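Local coordinates for DNA replication regulator protein HobA (Helicobacter pylori, PDB 2UVP), which is required for the initiation of DNA replication and increases the binding of the initiator DnaA to the oriC region, at residues 24-28 against 159-163; 49-55 against 113-117; 66-71 against 165-170. All coordinates share one frame; numbering follows the deposited sequence.

Contact 1 (24-28 against 159-163)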
loop_
_atom_site.group_PDB
_atom_site.type_symbol
_atom_site.label_atom_id
_atom_site.label_comp_id
_atom_site.label_asym_id
_atom_site.label_seq_id
_atom_site.Cartn_x
_atom_site.Cartn_y
_atom_site.Cartn_z
ATOM N N PHE A 24 -17.900 17.261 -26.718
ATOM C CA PHE A 24 -18.511 15.991 -26.358
ATOM C C PHE A 24 -18.904 15.974 -24.874
ATOM O O PHE A 24 -19.996 15.515 -24.529
ATOM C CB PHE A 24 -17.611 14.811 -26.742
ATOM C CG PHE A 24 -18.283 13.471 -26.622
ATOM C CD1 PHE A 24 -19.463 13.191 -27.319
ATOM C CD2 PHE A 24 -17.724 12.470 -25.819
ATOM C CE1 PHE A 24 -20.091 11.930 -27.203
ATOM C CE2 PHE A 24 -18.333 11.200 -25.711
ATOM C CZ PHE A 24 -19.520 10.934 -26.404
ATOM N N ILE A 25 -18.028 16.504 -24.007
ATOM C CA ILE A 25 -18.395 16.662 -22.589
ATOM C C ILE A 25 -19.708 17.425 -22.456
ATOM O O ILE A 25 -20.614 17.008 -21.714
ATOM C CB ILE A 25 -17.258 17.337 -21.791
ATOM C CG1 ILE A 25 -16.128 16.296 -21.608
ATOM C CG2 ILE A 25 -17.769 17.895 -20.424
ATOM C CD1 ILE A 25 -14.760 16.912 -21.219
ATOM N N ALA A 26 -19.818 18.529 -23.193
ATOM C CA ALA A 26 -21.008 19.382 -23.118
ATOM C C ALA A 26 -22.220 18.580 -23.606
ATOM O O ALA A 26 -23.299 18.573 -22.976
ATOM C CB ALA A 26 -20.804 20.597 -23.997
ATOM N N GLN A 27 -22.045 17.895 -24.724
ATOM C CA GLN A 27 -23.160 17.165 -25.346
ATOM C C GLN A 27 -23.763 16.155 -24.378
ATOM O O GLN A 27 -24.984 16.020 -24.271
ATOM C CB GLN A 27 -22.678 16.442 -26.589
ATOM C CG GLN A 27 -23.795 15.748 -27.345
ATOM C CD GLN A 27 -23.272 14.928 -28.486
ATOM O OE1 GLN A 27 -23.276 15.387 -29.638
ATOM N NE2 GLN A 27 -22.842 13.724 -28.200
ATOM N N GLN A 28 -22.892 15.436 -23.679
ATOM C CA GLN A 28 -23.299 14.335 -22.811
ATOM C C GLN A 28 -23.560 14.759 -21.381
ATOM O O GLN A 28 -23.896 13.926 -20.532
ATOM C CB GLN A 28 -22.226 13.243 -22.850
ATOM C CG GLN A 28 -22.077 12.629 -24.256
ATOM C CD GLN A 28 -23.415 12.064 -24.785
ATOM O OE1 GLN A 28 -23.762 12.234 -25.970
ATOM N NE2 GLN A 28 -24.171 11.417 -23.905
ATOM N N SER A 159 -16.747 6.178 -23.045
ATOM C CA SER A 159 -15.490 6.934 -22.969
ATOM C C SER A 159 -15.532 7.995 -21.862
ATOM O O SER A 159 -14.479 8.460 -21.460
ATOM C CB SER A 159 -15.116 7.586 -24.290
ATOM O OG SER A 159 -16.087 8.554 -24.659
ATOM N N LEU A 160 -16.742 8.378 -21.420
ATOM C CA LEU A 160 -16.924 9.376 -20.346
ATOM C C LEU A 160 -17.125 8.790 -18.949
ATOM O O LEU A 160 -17.375 9.533 -17.990
ATOM C CB LEU A 160 -18.036 10.391 -20.705
ATOM C CG LEU A 160 -17.813 11.150 -22.023
ATOM C CD1 LEU A 160 -19.033 12.053 -22.280
ATOM C CD2 LEU A 160 -16.548 12.015 -22.002
ATOM N N LEU A 161 -16.983 7.458 -18.839
ATOM C CA LEU A 161 -17.198 6.760 -17.575
ATOM C C LEU A 161 -16.482 7.430 -16.401
ATOM O O LEU A 161 -17.079 7.622 -15.337
ATOM C CB LEU A 161 -16.770 5.298 -17.684
ATOM C CG LEU A 161 -16.919 4.546 -16.350
ATOM C CD1 LEU A 161 -18.409 4.420 -15.941
ATOM C CD2 LEU A 161 -16.227 3.182 -16.452
ATOM N N ASP A 162 -15.200 7.743 -16.583
ATOM C CA ASP A 162 -14.412 8.279 -15.458
ATOM C C ASP A 162 -15.037 9.579 -14.906
ATOM O O ASP A 162 -15.119 9.765 -13.700
ATOM C CB ASP A 162 -12.962 8.490 -15.890
ATOM C CG ASP A 162 -12.262 7.181 -16.247
ATOM O OD1 ASP A 162 -12.778 6.092 -15.886
ATOM O OD2 ASP A 162 -11.197 7.241 -16.892
ATOM N N TYR A 163 -15.487 10.470 -15.793
ATOM C CA TYR A 163 -16.174 11.671 -15.338
ATOM C C TYR A 163 -17.485 11.354 -14.612
ATOM O O TYR A 163 -17.810 11.985 -13.591
ATOM C CB TYR A 163 -16.518 12.549 -16.541
ATOM C CG TYR A 163 -15.347 12.990 -17.405
ATOM C CD1 TYR A 163 -14.548 14.064 -17.026
ATOM C CD2 TYR A 163 -15.103 12.380 -18.630
ATOM C CE1 TYR A 163 -13.503 14.523 -17.847
ATOM C CE2 TYR A 163 -14.058 12.814 -19.460
ATOM C CZ TYR A 163 -13.265 13.885 -19.059
ATOM O OH TYR A 163 -12.275 14.341 -19.902
#
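S159 and L160, just before helix 161-180, meet F24 and Q28 near the end of helix 10-28; the contact is a small surface packing between the long N-terminal helix and the N-terminus of the last helix of the α/β domain. No hydrogen bond crosses it. S159 comes first: its OG lies between the backbone N and the carbonyl carbon (chi1 64°) and meets the F24 ring at the edge, close to the ring plane, 3.6 Å from CE2 of F24. The neighbour of F24 in the chain is E23, seen to bind calcium, though whether physiologically is not known. L160 makes the largest share of the contact. It occupies the N-cap position of helix 161-180, and its isobutyl group reaches across to helix 10-28, where both methyls lie by F24. CD1 also settles against Q28, with CD1 of L160 3.5 Å from CB of Q28 and 3.6 Å from CE2 of F24. CD2 of L160 lies 4.0 Å from CD2 of F24, with CG1 of I25 more loosely beside it at 4.3 Å. Q28 also closes on F24 within its own helix, its CG resting over one ring face, while OE1 of Q28 takes a hydrogen bond from NE2 of Q27 (2.8 Å). D162 forms a salt bridge with a basic side chain of a neighbouring subunit. Y163, one turn after L160, meets I25 at about a right angle; the phenol presents its hydroxyl end to the methyl tip, OH of Y163 lying 3.8 Å from CD1 of I25.

Contact 2 (49-55 against 113-117); sequences HVLNGGS and YQNPM
Three polar atoms of 49-55 gather at the carbonyl O of N115. S55 N gives it a nearly straight hydrogen bond (S55 N to N115 O 2.9 Å, 161°), arriving from above the carbonyl plane; S55 OG adds at most a weak one that is not settled, and H49 NE2 lies 3.0 Å from N115 O. With CG anti to the backbone N (chi1 -176°), the H49 imidazole is sandwiched: CA of G54 lies over one face and M117 covers the other. There CB of M117 makes a CH-pi contact 3.5 Å from the ring centroid of H49, and the methionine bends at its end to lay CE 3.7 Å from CB of H49. Two waters add bridges, one linking N52 O to N115 ND2, the other S55 OG to N115 N. Helix 39-51 ends in a Schellman motif, with G54 N bonded to H49 O, G53 N to V50 O, and G53 at positive phi. The chain then enters strand 55-60, where S55 pairs with P116 in a parallel bridge. This start of two adjacent parallel strands, each entered by a short turn from a preceding helix, is typical of the Rossmann-like α/β sheet of the SIS clan.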
loop_
_atom_site.group_PDB
_atom_site.type_symbol
_atom_site.label_atom_id
_atom_site.label_comp_id
_atom_site.label_asym_id
_atom_site.label_seq_id
_atom_site.Cartn_x
_atom_site.Cartn_y
_atom_site.Cartn_z
ATOM N N HIS A 49 -28.478 4.289 5.952
ATOM C CA HIS A 49 -27.537 3.336 6.544
ATOM C C HIS A 49 -26.470 4.070 7.330
ATOM O O HIS A 49 -26.189 3.742 8.492
ATOM C CB HIS A 49 -26.905 2.475 5.464
ATOM C CG HIS A 49 -26.006 1.405 5.999
ATOM N ND1 HIS A 49 -24.629 1.490 5.962
ATOM C CD2 HIS A 49 -26.296 0.222 6.583
ATOM C CE1 HIS A 49 -24.109 0.390 6.486
ATOM N NE2 HIS A 49 -25.101 -0.380 6.897
ATOM N N VAL A 50 -25.880 5.087 6.707
ATOM C CA VAL A 50 -24.897 5.917 7.389
ATOM C C VAL A 50 -25.480 6.563 8.644
ATOM O O VAL A 50 -24.868 6.515 9.704
ATOM C CB VAL A 50 -24.287 6.968 6.431
ATOM C CG1 VAL A 50 -23.450 8.005 7.202
ATOM C CG2 VAL A 50 -23.473 6.264 5.338
ATOM N N LEU A 51 -26.693 7.110 8.544
ATOM C CA LEU A 51 -27.335 7.760 9.686
ATOM C C LEU A 51 -27.609 6.805 10.827
ATOM O O LEU A 51 -27.663 7.215 11.987
ATOM C CB LEU A 51 -28.667 8.374 9.251
ATOM C CG LEU A 51 -28.640 9.830 8.785
ATOM C CD1 LEU A 51 -27.404 10.244 7.977
ATOM C CD2 LEU A 51 -29.936 10.115 8.028
ATOM N N ASN A 52 -27.826 5.548 10.479
ATOM C CA ASN A 52 -28.141 4.511 11.442
ATOM C C ASN A 52 -26.897 3.914 12.114
ATOM O O ASN A 52 -27.019 2.959 12.887
ATOM C CB ASN A 52 -28.953 3.419 10.763
ATOM C CG ASN A 52 -30.416 3.804 10.581
ATOM O OD1 ASN A 52 -30.929 4.688 11.268
ATOM N ND2 ASN A 52 -31.098 3.124 9.662
ATOM N N GLY A 53 -25.727 4.493 11.834
ATOM C CA GLY A 53 -24.458 4.019 12.396
ATOM C C GLY A 53 -23.788 2.929 11.584
ATOM O O GLY A 53 -22.805 2.299 12.042
ATOM N N GLY A 54 -24.291 2.710 10.374
ATOM C CA GLY A 54 -23.750 1.677 9.484
ATOM C C GLY A 54 -22.353 1.983 8.950
ATOM O O GLY A 54 -21.956 3.138 8.839
ATOM N N SER A 55 -21.614 0.933 8.621
ATOM C CA SER A 55 -20.300 1.054 7.993
ATOM C C SER A 55 -20.402 0.816 6.482
ATOM O O SER A 55 -21.295 0.099 6.002
ATOM C CB SER A 55 -19.296 0.064 8.641
ATOM O OG SER A 55 -19.768 -1.264 8.539
ATOM N N TYR A 113 -18.132 -6.752 11.995
ATOM C CA TYR A 113 -18.768 -5.445 11.867
ATOM C C TYR A 113 -20.188 -5.449 12.406
ATOM O O TYR A 113 -20.928 -6.413 12.196
ATOM C CB TYR A 113 -18.779 -5.002 10.387
ATOM C CG TYR A 113 -17.382 -4.916 9.805
ATOM C CD1 TYR A 113 -16.598 -3.774 10.015
ATOM C CD2 TYR A 113 -16.844 -5.967 9.067
ATOM C CE1 TYR A 113 -15.291 -3.696 9.504
ATOM C CE2 TYR A 113 -15.538 -5.895 8.546
ATOM C CZ TYR A 113 -14.778 -4.753 8.771
ATOM O OH TYR A 113 -13.479 -4.675 8.274
ATOM N N GLN A 114 -20.549 -4.371 13.087
ATOM C CA GLN A 114 -21.881 -4.253 13.665
ATOM C C GLN A 114 -22.961 -4.179 12.585
ATOM O O GLN A 114 -24.032 -4.795 12.728
ATOM C CB GLN A 114 -21.972 -3.036 14.572
ATOM C CG GLN A 114 -21.242 -3.179 15.908
ATOM C CD GLN A 114 -21.657 -2.101 16.890
ATOM O OE1 GLN A 114 -20.841 -1.594 17.666
ATOM N NE2 GLN A 114 -22.935 -1.731 16.854
ATOM N N ASN A 115 -22.691 -3.435 11.512
ATOM C CA ASN A 115 -23.743 -3.147 10.523
ATOM C C ASN A 115 -23.112 -2.738 9.187
ATOM O O ASN A 115 -23.162 -1.569 8.830
ATOM C CB ASN A 115 -24.648 -2.030 11.080
ATOM C CG ASN A 115 -25.849 -1.710 10.189
ATOM O OD1 ASN A 115 -26.250 -2.499 9.336
ATOM N ND2 ASN A 115 -26.428 -0.539 10.404
ATOM N N PRO A 116 -22.527 -3.705 8.451
ATOM C CA PRO A 116 -21.838 -3.335 7.211
ATOM C C PRO A 116 -22.780 -3.194 6.017
ATOM O O PRO A 116 -23.841 -3.806 5.989
ATOM C CB PRO A 116 -20.905 -4.520 6.979
ATOM C CG PRO A 116 -21.741 -5.702 7.485
ATOM C CD PRO A 116 -22.440 -5.160 8.707
ATOM N N MET A 117 -22.362 -2.390 5.042
ATOM C CA MET A 117 -23.015 -2.322 3.740
ATOM C C MET A 117 -21.886 -2.334 2.724
ATOM O O MET A 117 -20.887 -1.626 2.915
ATOM C CB MET A 117 -23.860 -1.045 3.603
ATOM C CG MET A 117 -24.312 -0.778 2.168
ATOM S SD MET A 117 -25.246 0.751 1.942
ATOM C CE MET A 117 -26.862 0.243 2.511
HETATM O O HOH W 1 -25.662 0.724 12.947
HETATM O O HOH W 2 -20.373 -1.686 11.126
#

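Contact 3 (66-71 against 165-170)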
loop_
_atom_site.group_PDB
_atom_site.type_symbol
_atom_site.label_atom_id
_atom_site.label_comp_id
_atom_site.label_asym_id
_atom_site.label_seq_id
_atom_site.Cartn_x
_atom_site.Cartn_y
_atom_site.Cartn_z
ATOM N N TRP A 66 -8.191 3.601 -8.501
ATOM C CA TRP A 66 -8.079 5.058 -8.299
ATOM C C TRP A 66 -9.378 5.623 -7.704
ATOM O O TRP A 66 -9.346 6.546 -6.888
ATOM C CB TRP A 66 -7.734 5.784 -9.601
ATOM C CG TRP A 66 -8.805 5.667 -10.659
ATOM C CD1 TRP A 66 -8.921 4.691 -11.595
ATOM C CD2 TRP A 66 -9.923 6.550 -10.847
ATOM N NE1 TRP A 66 -10.030 4.926 -12.392
ATOM C CE2 TRP A 66 -10.658 6.064 -11.953
ATOM C CE3 TRP A 66 -10.355 7.718 -10.201
ATOM C CZ2 TRP A 66 -11.828 6.700 -12.419
ATOM C CZ3 TRP A 66 -11.524 8.360 -10.667
ATOM C CH2 TRP A 66 -12.228 7.845 -11.774
ATOM N N PHE A 67 -10.522 5.057 -8.082
ATOM C CA PHE A 67 -11.807 5.618 -7.659
ATOM C C PHE A 67 -12.145 5.165 -6.234
ATOM O O PHE A 67 -12.732 5.914 -5.454
ATOM C CB PHE A 67 -12.915 5.272 -8.653
ATOM C CG PHE A 67 -14.242 5.919 -8.333
ATOM C CD1 PHE A 67 -14.368 7.316 -8.296
ATOM C CD2 PHE A 67 -15.357 5.130 -8.043
ATOM C CE1 PHE A 67 -15.623 7.931 -8.028
ATOM C CE2 PHE A 67 -16.607 5.730 -7.743
ATOM C CZ PHE A 67 -16.721 7.141 -7.727
ATOM N N LEU A 68 -11.741 3.946 -5.894
ATOM C CA LEU A 68 -11.774 3.486 -4.493
ATOM C C LEU A 68 -11.011 4.500 -3.621
ATOM O O LEU A 68 -11.521 4.984 -2.618
ATOM C CB LEU A 68 -11.117 2.100 -4.384
ATOM C CG LEU A 68 -11.529 1.095 -3.299
ATOM C CD1 LEU A 68 -10.417 0.093 -3.040
ATOM C CD2 LEU A 68 -12.110 1.632 -2.022
ATOM N N ASN A 69 -9.786 4.828 -4.030
ATOM C CA ASN A 69 -8.959 5.808 -3.330
ATOM C C ASN A 69 -9.672 7.159 -3.213
ATOM O O ASN A 69 -9.695 7.782 -2.133
ATOM C CB ASN A 69 -7.626 5.910 -4.091
ATOM C CG ASN A 69 -6.603 6.800 -3.413
ATOM O OD1 ASN A 69 -6.926 7.821 -2.826
ATOM N ND2 ASN A 69 -5.323 6.416 -3.541
ATOM N N TYR A 70 -10.282 7.584 -4.313
ATOM C CA TYR A 70 -11.039 8.841 -4.347
ATOM C C TYR A 70 -12.182 8.825 -3.335
ATOM O O TYR A 70 -12.373 9.797 -2.612
ATOM C CB TYR A 70 -11.603 9.018 -5.741
ATOM C CG TYR A 70 -12.305 10.342 -5.970
ATOM C CD1 TYR A 70 -11.590 11.483 -6.296
ATOM C CD2 TYR A 70 -13.701 10.427 -5.888
ATOM C CE1 TYR A 70 -12.249 12.707 -6.533
ATOM C CE2 TYR A 70 -14.370 11.643 -6.119
ATOM C CZ TYR A 70 -13.634 12.769 -6.451
ATOM O OH TYR A 70 -14.241 13.988 -6.700
ATOM N N ILE A 71 -12.918 7.725 -3.269
ATOM C CA ILE A 71 -14.034 7.631 -2.303
ATOM C C ILE A 71 -13.520 7.793 -0.864
ATOM O O ILE A 71 -14.037 8.593 -0.079
ATOM C CB ILE A 71 -14.799 6.309 -2.498
ATOM C CG1 ILE A 71 -15.578 6.352 -3.828
ATOM C CG2 ILE A 71 -15.750 6.035 -1.321
ATOM C CD1 ILE A 71 -16.141 4.988 -4.243
ATOM N N LEU A 165 -18.254 8.734 -12.938
ATOM C CA LEU A 165 -17.955 8.247 -11.589
ATOM C C LEU A 165 -17.768 9.417 -10.605
ATOM O O LEU A 165 -18.342 9.410 -9.523
ATOM C CB LEU A 165 -16.741 7.313 -11.599
ATOM C CG LEU A 165 -16.961 5.946 -12.279
ATOM C CD1 LEU A 165 -15.644 5.202 -12.395
ATOM C CD2 LEU A 165 -17.996 5.106 -11.502
ATOM N N LEU A 166 -16.962 10.404 -10.984
ATOM C CA LEU A 166 -16.779 11.605 -10.155
ATOM C C LEU A 166 -18.115 12.289 -9.889
ATOM O O LEU A 166 -18.399 12.742 -8.775
ATOM C CB LEU A 166 -15.813 12.593 -10.819
ATOM C CG LEU A 166 -14.385 12.115 -11.044
ATOM C CD1 LEU A 166 -13.586 13.282 -11.575
ATOM C CD2 LEU A 166 -13.777 11.617 -9.741
ATOM N N GLN A 167 -18.920 12.383 -10.942
ATOM C CA GLN A 167 -20.156 13.130 -10.864
ATOM C C GLN A 167 -21.126 12.425 -9.895
ATOM O O GLN A 167 -21.780 13.071 -9.055
ATOM C CB GLN A 167 -20.750 13.258 -12.258
ATOM C CG GLN A 167 -21.916 14.224 -12.272
ATOM C CD GLN A 167 -22.582 14.298 -13.633
ATOM O OE1 GLN A 167 -22.013 13.881 -14.644
ATOM N NE2 GLN A 167 -23.829 14.770 -13.645
ATOM N N LEU A 168 -21.192 11.099 -9.985
ATOM C CA LEU A 168 -22.058 10.336 -9.059
ATOM C C LEU A 168 -21.547 10.425 -7.621
ATOM O O LEU A 168 -22.336 10.518 -6.675
ATOM C CB LEU A 168 -22.153 8.875 -9.479
ATOM C CG LEU A 168 -22.926 8.644 -10.790
ATOM C CD1 LEU A 168 -22.605 7.243 -11.275
ATOM C CD2 LEU A 168 -24.474 8.898 -10.617
ATOM N N PHE A 169 -20.227 10.380 -7.444
ATOM C CA PHE A 169 -19.723 10.560 -6.096
ATOM C C PHE A 169 -20.111 11.909 -5.529
ATOM O O PHE A 169 -20.536 12.028 -4.381
ATOM C CB PHE A 169 -18.197 10.429 -6.002
ATOM C CG PHE A 169 -17.729 10.633 -4.603
ATOM C CD1 PHE A 169 -17.803 9.580 -3.704
ATOM C CD2 PHE A 169 -17.330 11.896 -4.157
ATOM C CE1 PHE A 169 -17.431 9.757 -2.351
ATOM C CE2 PHE A 169 -16.959 12.099 -2.803
ATOM C CZ PHE A 169 -17.014 11.011 -1.904
ATOM N N LYS A 170 -19.939 12.944 -6.332
ATOM C CA LYS A 170 -20.206 14.296 -5.882
ATOM C C LYS A 170 -21.698 14.449 -5.573
ATOM O O LYS A 170 -22.070 15.158 -4.624
ATOM C CB LYS A 170 -19.728 15.300 -6.916
ATOM C CG LYS A 170 -18.167 15.424 -6.938
ATOM C CD LYS A 170 -17.702 16.203 -8.153
ATOM C CE LYS A 170 -16.143 16.291 -8.235
ATOM N NZ LYS A 170 -15.535 16.879 -6.970
#
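The F67 ring has CB of L165 over one face, 3.9 Å from the centroid of F67 in a CH-pi contact, and CG1 of I71 from its own helix on the opposite face; CB of F169 stands at its edge. The Y70 ring receives CD2 of L166 over a face, 3.6 Å from the Y70 centroid, and turns its own edge to the face of F169 in an offset edge-to-face pair (centroids of Y70 and F169 5.3 Å apart). The same CD2 of L166 touches the W66 indole edge-on, 4.1 Å from CZ3 of W66. CG anti to the backbone N in Y70 and F169 (chi1 -175° and 180°) directs each ring at the other helix. The axes of 66-71 and 165-170 approach to 11.3 Å and cross at -21°, nearly parallel; their parent helices, 65-75 and 161-180, cover one face of the parallel sheet of this α/β domain: F67 and L165 pack on V121, I71 and F169 on W119. Beyond Y70, F169 also meets I71, whose CG1 lies 3.9 Å from CD1 of F169. At the subunit interface OH of Y70 lies 3.2 Å from NZ of K170; each of the two has its stronger partner in an acidic side chain of a neighbouring subunit.

How the contacts relate
Contacts 1 and 3 both use helix 161-180: its N-cap and first turn meet helix 10-28 at the surface, and the following turns pack against helix 65-75 in the core. They touch where OD1 of D162 packs on CZ2 of W66. Contact 2 is also buried, but lies on the opposite side of the chain's centre from contact 1, about 33 Å away between centres, and about 20 Å from contact 3. The chemistry follows the place: sparse apolar touching at the surface, interleaved aromatic and leucine side chains between helices over the sheet, and backbone hydrogen bonds, water and an imidazole where two strands begin. Other subunits come within reach of all three.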